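Local coordinates for putative capsular polysaccharide biosynthesis protein (Streptococcus pneumoniae serotype 4, PDB 6EWJ) that is probably a pyridoxal phosphate-dependent sugar aminotransferase that acts in teichoic acid biosynthesis, at residues T159-I171 and N220-F232. Sequence-based numbering, arbitrary orientation.
Sequences TASSKWQKAFNRI and NPVIDDEEMYKEF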
ATOM      1  N   THR A 159       5.564  21.053  23.258  1.00 50.26           N
ATOM      2  CA  THR A 159       4.857  20.355  24.325  1.00 50.52           C
ATOM      3  C   THR A 159       4.546  18.973  23.788  1.00 48.64           C
ATOM      4  O   THR A 159       3.667  18.822  22.946  1.00 46.60           O
ATOM      5  CB  THR A 159       3.571  21.077  24.759  1.00 51.50           C
ATOM      6  OG1 THR A 159       3.914  22.269  25.477  1.00 53.16           O
ATOM      7  CG2 THR A 159       2.702  20.189  25.674  1.00 52.50           C
ATOM      8  N   ALA A 160       5.274  17.979  24.279  1.00 48.11           N
ATOM      9  CA  ALA A 160       5.067  16.601  23.876  1.00 46.18           C
ATOM     10  C   ALA A 160       3.611  16.147  24.145  1.00 46.38           C
ATOM     11  O   ALA A 160       3.031  16.520  25.154  1.00 47.67           O
ATOM     12  CB  ALA A 160       6.062  15.704  24.598  1.00 46.29           C
ATOM     13  N   SER A 161       3.027  15.360  23.233  1.00 44.54           N
ATOM     14  CA  SER A 161       1.717  14.715  23.480  1.00 44.69           C
ATOM     15  C   SER A 161       1.644  13.294  22.913  1.00 42.75           C
ATOM     16  O   SER A 161       0.604  12.859  22.461  1.00 42.93           O
ATOM     17  CB  SER A 161       0.584  15.582  22.923  1.00 45.00           C
ATOM     18  OG  SER A 161       0.680  15.710  21.523  1.00 43.71           O
ATOM     19  N   SER A 162       2.753  12.565  22.978  1.00 41.63           N
ATOM     20  CA  SER A 162       2.778  11.136  22.660  1.00 40.63           C
ATOM     21  C   SER A 162       4.071  10.546  23.207  1.00 41.03           C
ATOM     22  O   SER A 162       4.991  11.305  23.547  1.00 41.58           O
ATOM     23  CB  SER A 162       2.729  10.903  21.148  1.00 38.63           C
ATOM     24  OG  SER A 162       3.982  11.193  20.537  1.00 36.84           O
ATOM     25  N   LYS A 163       4.148   9.216  23.258  1.00 39.93           N
ATOM     26  CA  LYS A 163       5.339   8.528  23.719  1.00 40.92           C
ATOM     27  C   LYS A 163       6.604   9.065  23.048  1.00 40.47           C
ATOM     28  O   LYS A 163       7.501   9.583  23.716  1.00 41.24           O
ATOM     29  CB  LYS A 163       5.234   7.026  23.481  1.00 41.26           C
ATOM     30  CG  LYS A 163       6.464   6.249  23.952  1.00 42.43           C
ATOM     31  CD  LYS A 163       6.256   4.746  23.922  1.00 42.64           C
ATOM     32  CE  LYS A 163       6.469   4.179  22.539  1.00 42.00           C
ATOM     33  NZ  LYS A 163       6.245   2.697  22.507  1.00 42.29           N
ATOM     34  N   TRP A 164       6.652   8.973  21.730  1.00 39.01           N
ATOM     35  CA  TRP A 164       7.857   9.323  20.992  1.00 38.83           C
ATOM     36  C   TRP A 164       8.127  10.823  20.998  1.00 37.98           C
ATOM     37  O   TRP A 164       9.282  11.236  21.060  1.00 38.92           O
ATOM     38  CB  TRP A 164       7.824   8.753  19.575  1.00 37.72           C
ATOM     39  CG  TRP A 164       7.907   7.272  19.555  1.00 38.21           C
ATOM     40  CD1 TRP A 164       6.952   6.408  19.102  1.00 37.90           C
ATOM     41  CD2 TRP A 164       8.984   6.457  20.054  1.00 39.39           C
ATOM     42  NE1 TRP A 164       7.366   5.107  19.278  1.00 38.47           N
ATOM     43  CE2 TRP A 164       8.607   5.109  19.866  1.00 39.04           C
ATOM     44  CE3 TRP A 164      10.224   6.737  20.651  1.00 40.26           C
ATOM     45  CZ2 TRP A 164       9.445   4.037  20.219  1.00 39.38           C
ATOM     46  CZ3 TRP A 164      11.050   5.677  21.010  1.00 40.77           C
ATOM     47  CH2 TRP A 164      10.652   4.338  20.787  1.00 40.38           C
ATOM     48  N   GLN A 165       7.082  11.644  21.015  1.00 37.30           N
ATOM     49  CA  GLN A 165       7.290  13.104  21.137  1.00 37.21           C
ATOM     50  C   GLN A 165       7.936  13.494  22.463  1.00 38.69           C
ATOM     51  O   GLN A 165       8.723  14.444  22.512  1.00 38.49           O
ATOM     52  CB  GLN A 165       5.983  13.879  20.984  1.00 36.44           C
ATOM     53  CG  GLN A 165       5.396  13.839  19.580  1.00 34.85           C
ATOM     54  CD  GLN A 165       3.969  14.376  19.563  1.00 34.20           C
ATOM     55  OE1 GLN A 165       3.624  15.282  20.324  1.00 34.08           O
ATOM     56  NE2 GLN A 165       3.122  13.776  18.740  1.00 33.33           N
ATOM     57  N   LYS A 166       7.535  12.814  23.538  1.00 40.17           N
ATOM     58  CA  LYS A 166       8.177  13.019  24.846  1.00 42.22           C
ATOM     59  C   LYS A 166       9.632  12.622  24.836  1.00 40.93           C
ATOM     60  O   LYS A 166      10.427  13.272  25.488  1.00 41.51           O
ATOM     61  CB  LYS A 166       7.430  12.373  26.014  1.00 44.42           C
ATOM     62  CG  LYS A 166       7.627  13.084  27.338  1.00 47.81           C
ATOM     63  CD  LYS A 166       6.643  12.704  28.460  1.00 50.29           C
ATOM     64  CE  LYS A 166       5.191  12.366  28.069  1.00 49.96           C
ATOM     65  NZ  LYS A 166       4.983  10.917  27.791  1.00 49.58           N
ATOM     66  N   ALA A 167       9.968  11.556  24.108  1.00 38.82           N
ATOM     67  CA  ALA A 167      11.347  11.027  24.066  1.00 38.73           C
ATOM     68  C   ALA A 167      12.323  12.090  23.510  1.00 37.60           C
ATOM     69  O   ALA A 167      13.381  12.376  24.071  1.00 38.85           O
ATOM     70  CB  ALA A 167      11.374   9.737  23.232  1.00 37.33           C
ATOM     71  N   PHE A 168      11.976  12.599  22.343  1.00 35.75           N
ATOM     72  CA  PHE A 168      12.694  13.712  21.720  1.00 35.12           C
ATOM     73  C   PHE A 168      12.670  14.999  22.534  1.00 36.17           C
ATOM     74  O   PHE A 168      13.695  15.637  22.773  1.00 36.70           O
ATOM     75  CB  PHE A 168      12.141  13.865  20.280  1.00 33.33           C
ATOM     76  CG  PHE A 168      12.701  12.866  19.324  1.00 31.77           C
ATOM     77  CD1 PHE A 168      12.046  11.661  19.089  1.00 30.99           C
ATOM     78  CD2 PHE A 168      13.920  13.087  18.697  1.00 31.24           C
ATOM     79  CE1 PHE A 168      12.577  10.739  18.216  1.00 29.94           C
ATOM     80  CE2 PHE A 168      14.453  12.168  17.819  1.00 30.01           C
ATOM     81  CZ  PHE A 168      13.773  10.989  17.577  1.00 29.75           C
ATOM     82  N   ASN A 169      11.484  15.346  22.971  1.00 36.20           N
ATOM     83  CA  ASN A 169      11.176  16.592  23.603  1.00 37.37           C
ATOM     84  C   ASN A 169      11.452  17.907  22.839  1.00 36.72           C
ATOM     85  O   ASN A 169      11.657  18.968  23.431  1.00 37.27           O
ATOM     86  CB  ASN A 169      11.634  16.681  25.067  1.00 39.62           C
ATOM     87  CG  ASN A 169      10.539  17.274  25.950  1.00 41.22           C
ATOM     88  OD1 ASN A 169      10.610  18.427  26.390  1.00 42.75           O
ATOM     89  ND2 ASN A 169       9.460  16.506  26.125  1.00 40.98           N
ATOM     90  N   ARG A 170      11.380  17.794  21.524  1.00 34.61           N
ATOM     91  CA  ARG A 170      11.535  18.895  20.611  1.00 34.16           C
ATOM     92  C   ARG A 170      10.833  18.528  19.293  1.00 32.25           C
ATOM     93  O   ARG A 170      10.334  17.399  19.131  1.00 31.86           O
ATOM     94  CB  ARG A 170      13.030  19.165  20.380  1.00 34.57           C
ATOM     95  CG  ARG A 170      13.869  17.953  19.945  1.00 34.10           C
ATOM     96  CD  ARG A 170      15.151  18.411  19.235  1.00 34.31           C
ATOM     97  NE  ARG A 170      16.046  17.300  18.874  1.00 33.50           N
ATOM     98  CZ  ARG A 170      15.945  16.554  17.775  1.00 31.98           C
ATOM     99  NH1 ARG A 170      14.957  16.740  16.904  1.00 31.01           N
ATOM    100  NH2 ARG A 170      16.828  15.591  17.544  1.00 31.49           N
ATOM    101  N   ILE A 171      10.832  19.462  18.354  1.00 31.05           N
ATOM    102  CA  ILE A 171      10.380  19.201  16.984  1.00 28.72           C
ATOM    103  C   ILE A 171      11.239  18.093  16.389  1.00 27.42           C
ATOM    104  O   ILE A 171      12.457  18.126  16.502  1.00 27.48           O
ATOM    105  CB  ILE A 171      10.452  20.476  16.105  1.00 28.58           C
ATOM    106  CG1 ILE A 171       9.412  21.501  16.568  1.00 29.09           C
ATOM    107  CG2 ILE A 171      10.165  20.151  14.639  1.00 27.12           C
ATOM    108  CD1 ILE A 171       9.644  22.917  16.095  1.00 29.18           C
ATOM    109  N   ASN A 220      19.835   6.899  18.161  1.00 33.82           N
ATOM    110  CA  ASN A 220      19.563   7.840  19.220  1.00 35.39           C
ATOM    111  C   ASN A 220      19.340   7.035  20.497  1.00 37.08           C
ATOM    112  O   ASN A 220      18.531   6.101  20.503  1.00 38.58           O
ATOM    113  CB  ASN A 220      18.333   8.681  18.873  1.00 34.46           C
ATOM    114  CG  ASN A 220      18.139   9.860  19.815  1.00 35.17           C
ATOM    115  OD1 ASN A 220      18.276   9.724  21.042  1.00 35.80           O
ATOM    116  ND2 ASN A 220      17.821  11.028  19.253  1.00 34.22           N
ATOM    117  N   PRO A 221      20.032   7.389  21.588  1.00 39.04           N
ATOM    118  CA  PRO A 221      19.827   6.656  22.838  1.00 40.44           C
ATOM    119  C   PRO A 221      18.375   6.559  23.334  1.00 40.18           C
ATOM    120  O   PRO A 221      18.066   5.585  24.006  1.00 41.87           O
ATOM    121  CB  PRO A 221      20.704   7.431  23.838  1.00 42.03           C
ATOM    122  CG  PRO A 221      21.821   7.946  23.007  1.00 41.85           C
ATOM    123  CD  PRO A 221      21.155   8.348  21.706  1.00 39.87           C
ATOM    124  N   VAL A 222      17.501   7.517  22.989  1.00 39.22           N
ATOM    125  CA  VAL A 222      16.115   7.489  23.455  1.00 38.37           C
ATOM    126  C   VAL A 222      15.249   6.545  22.623  1.00 36.37           C
ATOM    127  O   VAL A 222      14.107   6.301  22.968  1.00 35.98           O
ATOM    128  CB  VAL A 222      15.408   8.919  23.537  1.00 38.70           C
ATOM    129  CG1 VAL A 222      16.280  10.064  24.083  1.00 39.79           C
ATOM    130  CG2 VAL A 222      14.770   9.366  22.220  1.00 37.25           C
ATOM    131  N   ILE A 223      15.769   6.006  21.523  1.00 35.19           N
ATOM    132  CA  ILE A 223      15.036   5.017  20.749  1.00 33.21           C
ATOM    133  C   ILE A 223      15.619   3.598  20.937  1.00 33.49           C
ATOM    134  O   ILE A 223      16.779   3.344  20.616  1.00 32.57           O
ATOM    135  CB  ILE A 223      15.059   5.354  19.270  1.00 32.00           C
ATOM    136  CG1 ILE A 223      14.305   6.684  19.055  1.00 32.17           C
ATOM    137  CG2 ILE A 223      14.446   4.250  18.418  1.00 30.45           C
ATOM    138  CD1 ILE A 223      14.438   7.224  17.655  1.00 31.53           C
ATOM    139  N   ASP A 224      14.762   2.690  21.390  1.00 33.31           N
ATOM    140  CA  ASP A 224      15.013   1.245  21.310  1.00 34.21           C
ATOM    141  C   ASP A 224      14.721   0.830  19.874  1.00 33.08           C
ATOM    142  O   ASP A 224      13.551   0.859  19.434  1.00 31.14           O
ATOM    143  CB  ASP A 224      14.112   0.517  22.311  1.00 35.36           C
ATOM    144  CG  ASP A 224      14.273  -0.995  22.285  1.00 36.24           C
ATOM    145  OD1 ASP A 224      14.557  -1.593  21.226  1.00 34.86           O
ATOM    146  OD2 ASP A 224      14.137  -1.583  23.371  1.00 39.46           O
ATOM    147  N   ASP A 225      15.781   0.457  19.140  1.00 33.15           N
ATOM    148  CA  ASP A 225      15.653   0.210  17.681  1.00 32.89           C
ATOM    149  C   ASP A 225      14.748  -0.984  17.328  1.00 32.17           C
ATOM    150  O   ASP A 225      14.009  -0.930  16.341  1.00 31.12           O
ATOM    151  CB  ASP A 225      17.022   0.009  17.036  1.00 32.71           C
ATOM    152  CG  ASP A 225      17.913   1.226  17.176  1.00 33.33           C
ATOM    153  OD1 ASP A 225      17.412   2.356  16.939  1.00 32.30           O
ATOM    154  OD2 ASP A 225      19.098   1.052  17.515  1.00 32.43           O
ATOM    155  N   GLU A 226      14.792  -2.046  18.132  1.00 33.97           N
ATOM    156  CA  GLU A 226      13.912  -3.214  17.893  1.00 33.26           C
ATOM    157  C   GLU A 226      12.457  -2.873  18.155  1.00 31.89           C
ATOM    158  O   GLU A 226      11.571  -3.308  17.391  1.00 28.68           O
ATOM    159  CB  GLU A 226      14.330  -4.434  18.725  1.00 35.80           C
ATOM    160  CG  GLU A 226      15.602  -5.122  18.265  1.00 38.01           C
ATOM    161  CD  GLU A 226      15.540  -5.666  16.843  1.00 38.36           C
ATOM    162  OE1 GLU A 226      14.476  -6.085  16.356  1.00 40.30           O
ATOM    163  OE2 GLU A 226      16.592  -5.678  16.177  1.00 42.16           O
ATOM    164  N   GLU A 227      12.202  -2.116  19.231  1.00 32.12           N
ATOM    165  CA  GLU A 227      10.830  -1.678  19.580  1.00 32.54           C
ATOM    166  C   GLU A 227      10.277  -0.774  18.462  1.00 30.24           C
ATOM    167  O   GLU A 227       9.122  -0.914  18.046  1.00 28.59           O
ATOM    168  CB  GLU A 227      10.820  -0.959  20.941  1.00 34.44           C
ATOM    169  CG  GLU A 227       9.488  -0.364  21.405  1.00 35.78           C
ATOM    170  CD  GLU A 227       9.618   0.446  22.698  1.00 38.91           C
ATOM    171  OE1 GLU A 227      10.626   0.294  23.437  1.00 41.04           O
ATOM    172  OE2 GLU A 227       8.709   1.256  23.004  1.00 41.24           O
ATOM    173  N   MET A 228      11.109   0.153  17.983  1.00 29.66           N
ATOM    174  CA  MET A 228      10.691   1.103  16.938  1.00 28.85           C
ATOM    175  C   MET A 228      10.413   0.357  15.640  1.00 26.85           C
ATOM    176  O   MET A 228       9.440   0.616  14.956  1.00 25.45           O
ATOM    177  CB  MET A 228      11.777   2.163  16.706  1.00 29.43           C
ATOM    178  CG  MET A 228      11.458   3.181  15.638  1.00 29.25           C
ATOM    179  SD  MET A 228      10.042   4.269  16.005  1.00 31.16           S
ATOM    180  CE  MET A 228      10.772   5.448  17.122  1.00 31.74           C
ATOM    181  N   TYR A 229      11.296  -0.582  15.323  1.00 26.47           N
ATOM    182  CA  TYR A 229      11.146  -1.426  14.139  1.00 25.90           C
ATOM    183  C   TYR A 229       9.846  -2.174  14.236  1.00 25.48           C
ATOM    184  O   TYR A 229       9.075  -2.174  13.293  1.00 25.43           O
ATOM    185  CB  TYR A 229      12.293  -2.435  14.019  1.00 25.21           C
ATOM    186  CG  TYR A 229      12.201  -3.385  12.830  1.00 24.56           C
ATOM    187  CD1 TYR A 229      12.585  -2.982  11.547  1.00 23.68           C
ATOM    188  CD2 TYR A 229      11.729  -4.674  12.985  1.00 24.82           C
ATOM    189  CE1 TYR A 229      12.524  -3.839  10.471  1.00 23.23           C
ATOM    190  CE2 TYR A 229      11.648  -5.547  11.897  1.00 24.62           C
ATOM    191  CZ  TYR A 229      12.056  -5.126  10.657  1.00 24.13           C
ATOM    192  OH  TYR A 229      11.964  -5.958   9.566  1.00 24.53           O
ATOM    193  N   LYS A 230       9.602  -2.809  15.376  1.00 27.08           N
ATOM    194  CA  LYS A 230       8.343  -3.563  15.584  1.00 27.48           C
ATOM    195  C   LYS A 230       7.044  -2.694  15.431  1.00 26.80           C
ATOM    196  O   LYS A 230       6.047  -3.146  14.834  1.00 25.94           O
ATOM    197  CB  LYS A 230       8.393  -4.276  16.935  1.00 29.83           C
ATOM    198  CG  LYS A 230       7.219  -5.179  17.211  1.00 31.81           C
ATOM    199  CD  LYS A 230       7.421  -6.071  18.456  1.00 34.79           C
ATOM    200  CE  LYS A 230       6.014  -6.679  18.832  1.00 35.69           C
ATOM    201  NZ  LYS A 230       5.471  -7.609  17.791  1.00 36.01           N
ATOM    202  N   GLU A 231       7.086  -1.439  15.865  1.00 26.98           N
ATOM    203  CA  GLU A 231       5.935  -0.515  15.713  1.00 26.61           C
ATOM    204  C   GLU A 231       5.614  -0.190  14.250  1.00 24.81           C
ATOM    205  O   GLU A 231       4.439  -0.114  13.856  1.00 24.03           O
ATOM    206  CB  GLU A 231       6.143   0.798  16.501  1.00 28.16           C
ATOM    207  CG  GLU A 231       5.815   0.633  17.989  1.00 30.06           C
ATOM    208  CD  GLU A 231       6.080   1.862  18.865  1.00 31.14           C
ATOM    209  OE1 GLU A 231       5.868   2.989  18.414  1.00 32.15           O
ATOM    210  OE2 GLU A 231       6.519   1.669  20.034  1.00 33.32           O
ATOM    211  N   PHE A 232       6.639  -0.001  13.433  1.00 23.78           N
ATOM    212  CA  PHE A 232       6.422   0.202  11.975  1.00 22.11           C
ATOM    213  C   PHE A 232       5.832  -1.038  11.322  1.00 21.66           C
ATOM    214  O   PHE A 232       4.900  -0.949  10.488  1.00 21.45           O
ATOM    215  CB  PHE A 232       7.704   0.550  11.250  1.00 21.64           C
ATOM    216  CG  PHE A 232       8.077   1.991  11.320  1.00 21.31           C
ATOM    217  CD1 PHE A 232       7.623   2.876  10.388  1.00 20.55           C
ATOM    218  CD2 PHE A 232       8.905   2.458  12.317  1.00 21.52           C
ATOM    219  CE1 PHE A 232       7.979   4.223  10.462  1.00 20.56           C
ATOM    220  CE2 PHE A 232       9.280   3.792  12.378  1.00 21.80           C
ATOM    221  CZ  PHE A 232       8.809   4.678  11.460  1.00 20.82           C
TER
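The indole of Trp164 lies between Met228 on one face and Lys163 on the other. Met228 CE sits over the centre of the six-membered ring, 3.4 Å from its centroid, as a CH-pi contact, and Met228 SD follows over the five-membered ring in a Met-aromatic contact. The methionine chain, bent at chi2 (65°) and chi3 (79°), folds its end onto the indole. Lys163 CE covers the opposite face, toward the rim. At the ring edge the Val222 carbonyl O lies in plane, 3.7 Å from Trp164 CZ3, while the indole N-H points almost straight (173°) at Glu231: Trp164 NE1 to Glu231 OE1 is 2.7 Å.

The other oxygen of that carboxylate, Glu231 OE2, takes Lys163 NZ at 2.7 Å on its syn side. Lys163 NZ also bridges to Glu227 OE2 at 2.9 Å, so one ammonium ties together two acids a helical turn apart. This network joins helix 163-168 to helix 225-236, which packs beside strand 213-217 of the mixed sheet of the PLP-dependent aminotransferase fold, away from the cofactor site; Trp164 and Met228 both also touch Val74 of helix 64-74. The axes of segments 163-168 and 225-232 come no closer than 13.9 Å, a gap filled by Trp164, Met228 and the Lys163-glutamate bridges, and by the turn leading into the second helix.

Toward the Asn220 end, contacts turn apolar. Ala167 CB meets Val222 CG2 at 3.6 Å, and Ile223 CD1 reaches Phe168 CZ at 3.8 Å. The type I turn from Asn220 to Ile223 presents both aliphatic residues, and Asn220 OD1 accepts from Val222 N in an Asx turn. Asp224 then N-caps helix 225-236 through Glu227 N.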